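Local structure of glutamate--LysW ligase ArgX (Sulfolobus tokodaii, 3VPC) at residues A[235-240]-A[248-253]; A[176-181]-A[188-193]. The protein probably catalyses the ATP-dependent joining of glutamate to the C-terminal glutamate of the carrier protein LysW, a step of arginine biosynthesis. All coordinates share one frame; numbering follows the deposited sequence. Where two conformers were deposited one is given.

Contact 1: residues A[235-240]-A[248-253]. With ADP (adenosine-5'-diphosphate), chain E.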
loop_
_atom_site.group_PDB
_atom_site.type_symbol
_atom_site.label_atom_id
_atom_site.label_comp_id
_atom_site.label_asym_id
_atom_site.label_seq_id
_atom_site.Cartn_x
_atom_site.Cartn_y
_atom_site.Cartn_z
ATOM N N SER A 235 7.208 -28.632 2.135
ATOM C CA SER A 235 5.979 -29.248 1.672
ATOM C C SER A 235 5.808 -29.007 0.177
ATOM O O SER A 235 6.406 -28.073 -0.396
ATOM C CB SER A 235 4.740 -28.750 2.435
ATOM O OG SER A 235 4.563 -27.353 2.271
ATOM N N ILE A 236 5.024 -29.878 -0.447
ATOM C CA ILE A 236 4.761 -29.821 -1.875
ATOM C C ILE A 236 3.259 -29.919 -2.063
ATOM O O ILE A 236 2.629 -30.872 -1.574
ATOM C CB ILE A 236 5.449 -30.982 -2.669
ATOM C CG1 ILE A 236 6.915 -31.160 -2.253
ATOM C CG2 ILE A 236 5.345 -30.709 -4.214
ATOM C CD1 ILE A 236 7.147 -32.096 -0.999
ATOM N N ASP A 237 2.686 -28.928 -2.746
ATOM C CA ASP A 237 1.278 -28.958 -3.106
ATOM C C ASP A 237 1.096 -29.416 -4.551
ATOM O O ASP A 237 1.706 -28.845 -5.489
ATOM C CB ASP A 237 0.608 -27.577 -2.895
ATOM C CG ASP A 237 0.520 -27.177 -1.424
ATOM O OD1 ASP A 237 0.814 -28.009 -0.541
ATOM O OD2 ASP A 237 0.166 -26.005 -1.138
ATOM N N ILE A 238 0.253 -30.433 -4.716
ATOM C CA ILE A 238 0.018 -31.134 -5.976
ATOM C C ILE A 238 -1.454 -31.052 -6.400
ATOM O O ILE A 238 -2.345 -31.167 -5.574
ATOM C CB ILE A 238 0.356 -32.658 -5.814
ATOM C CG1 ILE A 238 1.854 -32.873 -5.535
ATOM C CG2 ILE A 238 -0.121 -33.468 -7.029
ATOM C CD1 ILE A 238 2.731 -32.664 -6.727
ATOM N N LEU A 239 -1.706 -30.881 -7.691
ATOM C CA LEU A 239 -3.064 -31.003 -8.193
ATOM C C LEU A 239 -3.150 -32.192 -9.125
ATOM O O LEU A 239 -2.265 -32.416 -9.949
ATOM C CB LEU A 239 -3.545 -29.714 -8.882
ATOM C CG LEU A 239 -3.567 -28.492 -7.949
ATOM C CD1 LEU A 239 -3.712 -27.214 -8.744
ATOM C CD2 LEU A 239 -4.671 -28.591 -6.903
ATOM N N GLU A 240 -4.224 -32.965 -8.982
ATOM C CA GLU A 240 -4.513 -34.006 -9.956
ATOM C C GLU A 240 -5.027 -33.374 -11.249
ATOM O O GLU A 240 -5.819 -32.427 -11.223
ATOM C CB GLU A 240 -5.513 -35.014 -9.392
ATOM C CG GLU A 240 -4.943 -35.796 -8.225
ATOM C CD GLU A 240 -5.999 -36.260 -7.230
ATOM O OE1 GLU A 240 -6.792 -35.418 -6.741
ATOM O OE2 GLU A 240 -6.017 -37.477 -6.919
ATOM N N VAL A 248 2.759 -30.039 -10.133
ATOM C CA VAL A 248 3.212 -29.347 -8.934
ATOM C C VAL A 248 2.680 -27.925 -8.953
ATOM O O VAL A 248 2.883 -27.197 -9.921
ATOM C CB VAL A 248 4.751 -29.334 -8.820
ATOM C CG1 VAL A 248 5.198 -28.620 -7.511
ATOM C CG2 VAL A 248 5.296 -30.744 -8.885
ATOM N N ASN A 249 1.973 -27.550 -7.897
ATOM C CA ASN A 249 1.415 -26.205 -7.804
ATOM C C ASN A 249 2.261 -25.247 -6.968
ATOM O O ASN A 249 2.395 -24.082 -7.314
ATOM C CB ASN A 249 -0.004 -26.232 -7.243
ATOM C CG ASN A 249 -0.652 -24.855 -7.249
ATOM O OD1 ASN A 249 -0.614 -24.149 -8.255
ATOM N ND2 ASN A 249 -1.223 -24.466 -6.132
ATOM N N GLU A 250 2.825 -25.746 -5.869
ATOM C CA GLU A 250 3.508 -24.920 -4.866
ATOM C C GLU A 250 4.580 -25.773 -4.193
ATOM O O GLU A 250 4.392 -26.982 -4.049
ATOM C CB GLU A 250 2.536 -24.554 -3.726
ATOM C CG GLU A 250 1.808 -23.230 -3.804
ATOM C CD GLU A 250 2.654 -22.089 -3.234
ATOM O OE1 GLU A 250 2.685 -21.887 -1.998
ATOM O OE2 GLU A 250 3.289 -21.389 -4.035
ATOM N N LEU A 251 5.673 -25.141 -3.764
ATOM C CA LEU A 251 6.489 -25.679 -2.669
ATOM C C LEU A 251 6.550 -24.681 -1.515
ATOM O O LEU A 251 6.510 -23.468 -1.729
ATOM C CB LEU A 251 7.893 -26.053 -3.134
ATOM C CG LEU A 251 7.967 -27.428 -3.811
ATOM C CD1 LEU A 251 7.954 -27.322 -5.331
ATOM C CD2 LEU A 251 9.168 -28.214 -3.311
ATOM N N ASN A 252 6.648 -25.172 -0.290
ATOM C CA ASN A 252 6.703 -24.279 0.866
ATOM C C ASN A 252 7.986 -24.557 1.614
ATOM O O ASN A 252 8.249 -25.710 1.964
ATOM C CB ASN A 252 5.493 -24.482 1.789
ATOM C CG ASN A 252 5.392 -23.411 2.867
ATOM O OD1 ASN A 252 6.384 -22.746 3.215
ATOM N ND2 ASN A 252 4.165 -23.202 3.379
ATOM N N ASP A 253 8.789 -23.512 1.828
ATOM C CA ASP A 253 10.098 -23.665 2.491
ATOM C C ASP A 253 10.052 -23.578 4.027
ATOM O O ASP A 253 11.020 -23.923 4.707
ATOM C CB ASP A 253 11.082 -22.653 1.927
ATOM C CG ASP A 253 10.600 -21.238 2.105
ATOM O OD1 ASP A 253 10.886 -20.641 3.163
ATOM O OD2 ASP A 253 9.924 -20.736 1.200
HETATM P PB ADP E . -1.609 -19.788 -2.100
HETATM O O1B ADP E . -0.086 -19.842 -2.186
HETATM O O2B ADP E . -2.224 -20.849 -1.189
HETATM O O3B ADP E . -2.096 -18.412 -1.719
HETATM P PA ADP E . -2.293 -21.512 -4.341
HETATM O O1A ADP E . -1.758 -21.567 -5.764
HETATM O O2A ADP E . -1.876 -22.597 -3.335
HETATM O O3A ADP E . -2.137 -20.080 -3.628
HETATM O "O5'" ADP E . -3.852 -21.786 -4.543
HETATM C "C5'" ADP E . -4.800 -21.801 -3.496
HETATM C "C4'" ADP E . -5.863 -22.804 -3.920
HETATM O "O4'" ADP E . -6.443 -22.485 -5.185
HETATM C "C3'" ADP E . -5.248 -24.175 -4.130
HETATM O "O3'" ADP E . -5.349 -24.859 -2.901
HETATM C "C2'" ADP E . -6.126 -24.841 -5.140
HETATM O "O2'" ADP E . -7.316 -25.295 -4.468
HETATM C "C1'" ADP E . -6.581 -23.665 -5.978
HETATM N N9 ADP E . -5.826 -23.486 -7.237
HETATM C C8 ADP E . -4.705 -22.742 -7.404
HETATM N N7 ADP E . -4.312 -22.768 -8.697
HETATM C C5 ADP E . -5.189 -23.537 -9.373
HETATM C C6 ADP E . -5.363 -23.969 -10.781
HETATM N N6 ADP E . -4.482 -23.572 -11.727
HETATM N N1 ADP E . -6.422 -24.763 -11.088
HETATM C C2 ADP E . -7.302 -25.152 -10.130
HETATM N N3 ADP E . -7.215 -24.793 -8.833
HETATM C C4 ADP E . -6.199 -23.990 -8.405
HETATM O O HOH W 1 2.575 -24.407 0.153
#

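Contact 2: residues A[176-181]-A[188-193]. With ADP (adenosine-5'-diphosphate), chain E.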
loop_
_atom_site.group_PDB
_atom_site.type_symbol
_atom_site.label_atom_id
_atom_site.label_comp_id
_atom_site.label_asym_id
_atom_site.label_seq_id
_atom_site.Cartn_x
_atom_site.Cartn_y
_atom_site.Cartn_z
ATOM N N ASP A 176 -6.906 -30.736 -3.091
ATOM C CA ASP A 176 -5.462 -30.475 -3.114
ATOM C C ASP A 176 -4.747 -31.645 -2.455
ATOM O O ASP A 176 -5.266 -32.252 -1.505
ATOM C CB ASP A 176 -5.121 -29.199 -2.327
ATOM C CG ASP A 176 -3.868 -28.486 -2.851
ATOM O OD1 ASP A 176 -2.907 -29.144 -3.314
ATOM O OD2 ASP A 176 -3.842 -27.239 -2.796
ATOM N N ILE A 177 -3.558 -31.961 -2.948
ATOM C CA ILE A 177 -2.726 -32.942 -2.271
ATOM C C ILE A 177 -1.518 -32.204 -1.701
ATOM O O ILE A 177 -0.877 -31.408 -2.400
ATOM C CB ILE A 177 -2.306 -34.113 -3.188
ATOM C CG1 ILE A 177 -3.535 -34.937 -3.626
ATOM C CG2 ILE A 177 -1.283 -35.008 -2.465
ATOM C CD1 ILE A 177 -3.243 -36.008 -4.700
ATOM N N ARG A 178 -1.237 -32.420 -0.417
ATOM C CA ARG A 178 -0.064 -31.835 0.194
ATOM C C ARG A 178 0.876 -32.929 0.686
ATOM O O ARG A 178 0.451 -33.876 1.370
ATOM C CB ARG A 178 -0.450 -30.882 1.329
ATOM C CG ARG A 178 0.754 -30.374 2.140
ATOM C CD ARG A 178 0.432 -29.132 2.930
ATOM N NE ARG A 178 0.044 -28.053 2.043
ATOM C CZ ARG A 178 -0.489 -26.901 2.430
ATOM N NH1 ARG A 178 -0.713 -26.656 3.723
ATOM N NH2 ARG A 178 -0.806 -25.986 1.515
ATOM N N CYS A 179 2.150 -32.804 0.335
ATOM C CA CYS A 179 3.154 -33.767 0.752
ATOM C C CYS A 179 4.267 -33.057 1.497
ATOM O O CYS A 179 4.450 -31.833 1.340
ATOM C CB CYS A 179 3.711 -34.522 -0.470
ATOM S SG CYS A 179 2.462 -35.234 -1.564
ATOM N N ILE A 180 5.000 -33.807 2.322
ATOM C CA ILE A 180 6.199 -33.287 2.961
ATOM C C ILE A 180 7.380 -34.208 2.709
ATOM O O ILE A 180 7.257 -35.445 2.763
ATOM C CB ILE A 180 6.028 -33.069 4.502
ATOM C CG1 ILE A 180 5.032 -31.938 4.765
ATOM C CG2 ILE A 180 7.363 -32.725 5.169
ATOM C CD1 ILE A 180 4.911 -31.528 6.240
ATOM N N ALA A 181 8.531 -33.595 2.453
ATOM C CA ALA A 181 9.761 -34.344 2.248
ATOM C C ALA A 181 10.842 -33.797 3.159
ATOM O O ALA A 181 10.910 -32.579 3.432
ATOM C CB ALA A 181 10.203 -34.267 0.784
ATOM N N GLY A 188 5.151 -38.599 3.148
ATOM C CA GLY A 188 3.772 -38.986 2.882
ATOM C C GLY A 188 2.985 -37.783 2.395
ATOM O O GLY A 188 3.537 -36.687 2.257
ATOM N N CYS A 189 1.696 -38.001 2.145
ATOM C CA CYS A 189 0.804 -37.004 1.570
ATOM C C CYS A 189 -0.593 -37.144 2.163
ATOM O O CYS A 189 -0.981 -38.228 2.631
ATOM C CB CYS A 189 0.694 -37.164 0.037
ATOM S SG CYS A 189 2.254 -37.150 -0.900
ATOM N N TYR A 190 -1.357 -36.057 2.118
ATOM C CA TYR A 190 -2.781 -36.114 2.442
ATOM C C TYR A 190 -3.528 -35.213 1.464
ATOM O O TYR A 190 -2.899 -34.422 0.750
ATOM C CB TYR A 190 -3.040 -35.711 3.905
ATOM C CG TYR A 190 -2.820 -34.247 4.225
ATOM C CD1 TYR A 190 -1.569 -33.781 4.606
ATOM C CD2 TYR A 190 -3.877 -33.329 4.169
ATOM C CE1 TYR A 190 -1.354 -32.434 4.906
ATOM C CE2 TYR A 190 -3.677 -31.971 4.473
ATOM C CZ TYR A 190 -2.406 -31.537 4.836
ATOM O OH TYR A 190 -2.174 -30.216 5.140
ATOM N N ALA A 191 -4.852 -35.346 1.417
ATOM C CA ALA A 191 -5.690 -34.488 0.583
ATOM C C ALA A 191 -6.436 -33.437 1.393
ATOM O O ALA A 191 -6.823 -33.665 2.547
ATOM C CB ALA A 191 -6.665 -35.320 -0.243
ATOM N N ARG A 192 -6.621 -32.270 0.779
ATOM C CA ARG A 192 -7.482 -31.215 1.316
ATOM C C ARG A 192 -8.601 -31.037 0.296
ATOM O O ARG A 192 -8.351 -30.611 -0.832
ATOM C CB ARG A 192 -6.699 -29.905 1.464
ATOM C CG ARG A 192 -5.315 -30.044 2.093
ATOM C CD ARG A 192 -4.280 -29.156 1.389
ATOM N NE ARG A 192 -4.322 -27.783 1.889
ATOM C CZ ARG A 192 -3.975 -26.701 1.195
ATOM N NH1 ARG A 192 -4.058 -25.508 1.774
ATOM N NH2 ARG A 192 -3.545 -26.795 -0.064
ATOM N N ASN A 193 -9.829 -31.384 0.678
ATOM C CA ASN A 193 -10.964 -31.286 -0.233
ATOM C C ASN A 193 -11.596 -29.898 -0.267
ATOM O O ASN A 193 -11.628 -29.194 0.738
ATOM C CB ASN A 193 -12.019 -32.357 0.071
ATOM C CG ASN A 193 -11.483 -33.764 -0.086
ATOM O OD1 ASN A 193 -11.754 -34.433 -1.083
ATOM N ND2 ASN A 193 -10.719 -34.224 0.901
HETATM P PB ADP E . -1.609 -19.788 -2.100
HETATM O O1B ADP E . -0.086 -19.842 -2.186
HETATM O O2B ADP E . -2.224 -20.849 -1.189
HETATM O O3B ADP E . -2.096 -18.412 -1.719
HETATM P PA ADP E . -2.293 -21.512 -4.341
HETATM O O1A ADP E . -1.758 -21.567 -5.764
HETATM O O2A ADP E . -1.876 -22.597 -3.335
HETATM O O3A ADP E . -2.137 -20.080 -3.628
HETATM O "O5'" ADP E . -3.852 -21.786 -4.543
HETATM C "C5'" ADP E . -4.800 -21.801 -3.496
HETATM C "C4'" ADP E . -5.863 -22.804 -3.920
HETATM O "O4'" ADP E . -6.443 -22.485 -5.185
HETATM C "C3'" ADP E . -5.248 -24.175 -4.130
HETATM O "O3'" ADP E . -5.349 -24.859 -2.901
HETATM C "C2'" ADP E . -6.126 -24.841 -5.140
HETATM O "O2'" ADP E . -7.316 -25.295 -4.468
HETATM C "C1'" ADP E . -6.581 -23.665 -5.978
HETATM N N9 ADP E . -5.826 -23.486 -7.237
HETATM C C8 ADP E . -4.705 -22.742 -7.404
HETATM N N7 ADP E . -4.312 -22.768 -8.697
HETATM C C5 ADP E . -5.189 -23.537 -9.373
HETATM C C6 ADP E . -5.363 -23.969 -10.781
HETATM N N6 ADP E . -4.482 -23.572 -11.727
HETATM N N1 ADP E . -6.422 -24.763 -11.088
HETATM C C2 ADP E . -7.302 -25.152 -10.130
HETATM N N3 ADP E . -7.215 -24.793 -8.833
HETATM C C4 ADP E . -6.199 -23.990 -8.405
#

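Contact 1: residues A[235-240]-A[248-253]
The carboxylates of Asp237 and Glu250 rise from the same face of the sheet, side chains alongside with CB to CB 3.7 Å, and are turned 56° against each other. Asp237 OD2 lies against the Glu250 methylene, 3.8 Å from CB. A water gives a hydrogen bond to Asp237 OD2 at 3.2 Å and a weak one to Glu250 OE1. Salt bridges tie Asp237 OD1 to Arg178 and Glu250 OE2 to Lys87. Asp237 and Glu250 are ligands of the first of the enzyme's two magnesium ions, Glu250 and Asn252 of the second; here Asn252 OD1 accepts from Val254 N.

The Asn249 amide faces the nucleotide: CG is anti to the backbone N (chi1 -175°), which carries ND2 to ADP O1A at 3.0 Å, while OD1 accepts from Lys127. With an alanine here, ADP O1A would probably lose this N-H and the Lys127 ammonium its amide acceptor. Next to it, Leu239 CD1 packs against the adenine, 4.0 Å from C5.

The register slips by one residue, setting Asn249 and Glu250 against the single residue Asp237, a classic beta bulge: Asp237 O takes a bond from Asn249 N at 2.7 Å and a weak one from Glu250 N. Ser235 and Asn252 close a hydrogen-bonded pair beyond it.

On the other face Ile236 CG1 lies beside Leu251 CD2 at 3.9 Å, and its CG2 meets Val248 CG1; Ile238 CD1 reaches Val248 CG2. This apolar side rests on helix 216-229, through Val222, Val226 and Val229. The hairpin 233-241/245-252 ends the five-stranded ATP-grasp sheet, with strand 175-182 alongside 233-241.

Contact 2: residues A[176-181]-A[188-193]
Asp176 and Arg192 form the salt bridge of this hairpin: in the conformer described, OD2 meets NH2 at 2.8 Å, at the guanidinium edge, the two planes turned 47°. The same OD2 accepts the ribose O3' of ADP, so one carboxylate oxygen serves both partners. The bends of Arg192 at chi2 and chi3 fold its end back toward Asp176. Guanidinium lies over guanidinium as well: Arg178 NH2 sits above the Arg192 plane near its rim, 3.3 Å from CZ, with the planes 32° apart. The acids Asp176 and, for Arg178 NE, Asp237 probably offset this gathering of positive charge.

The aromatic contact is made by Tyr190, whose ring presents a face to Arg178 CB, 4.0 Å from CE1; OH lies 3.6 Å from Arg178 CD.

All this is the antiparallel hairpin 175-182/185-193 of the ATP-grasp domain. Asp176 holds the nucleotide directly; Ile177 and Arg178 are inferred to belong to the ATP site, and Arg192 to the substrate site.

On the opposite face the link is covalent. Cys179 SG and Cys189 SG join at 2.0 Å (chi3 104°) across a non-hydrogen-bonded pair, and Ile177 CG2 packs on Cys189 CB at 3.8 Å. Leu218 and Val222 of helix 216-229 cover the cystine.

Backbone bonds pair Asp176 with Arg192 both ways, N to O 2.7 Å each, and Arg178 with Tyr190 in the same manner, while Ile180 N reaches Gly188 O.

How the contacts relate
Both contacts are buried antiparallel hairpins in one five-stranded sheet, with centres about 8 Å apart; strands 175-182 and 233-241 run next to each other, so contact 2 adjoins contact 1 directly. The salt bridge from Asp237 OD1 to Arg178 NE, 2.7 Å, joins their polar faces. Each presents polar groups to ADP and an apolar face to helix 216-229. Their chemistry differs by place: contact 1, at the sheet's outer strand 245-252, meets the phosphates and adenine and supplies magnesium ligands, whereas contact 2 meets the ribose, gathers arginines and is tied by a disulfide where contact 1 packs isoleucine, valine and leucine.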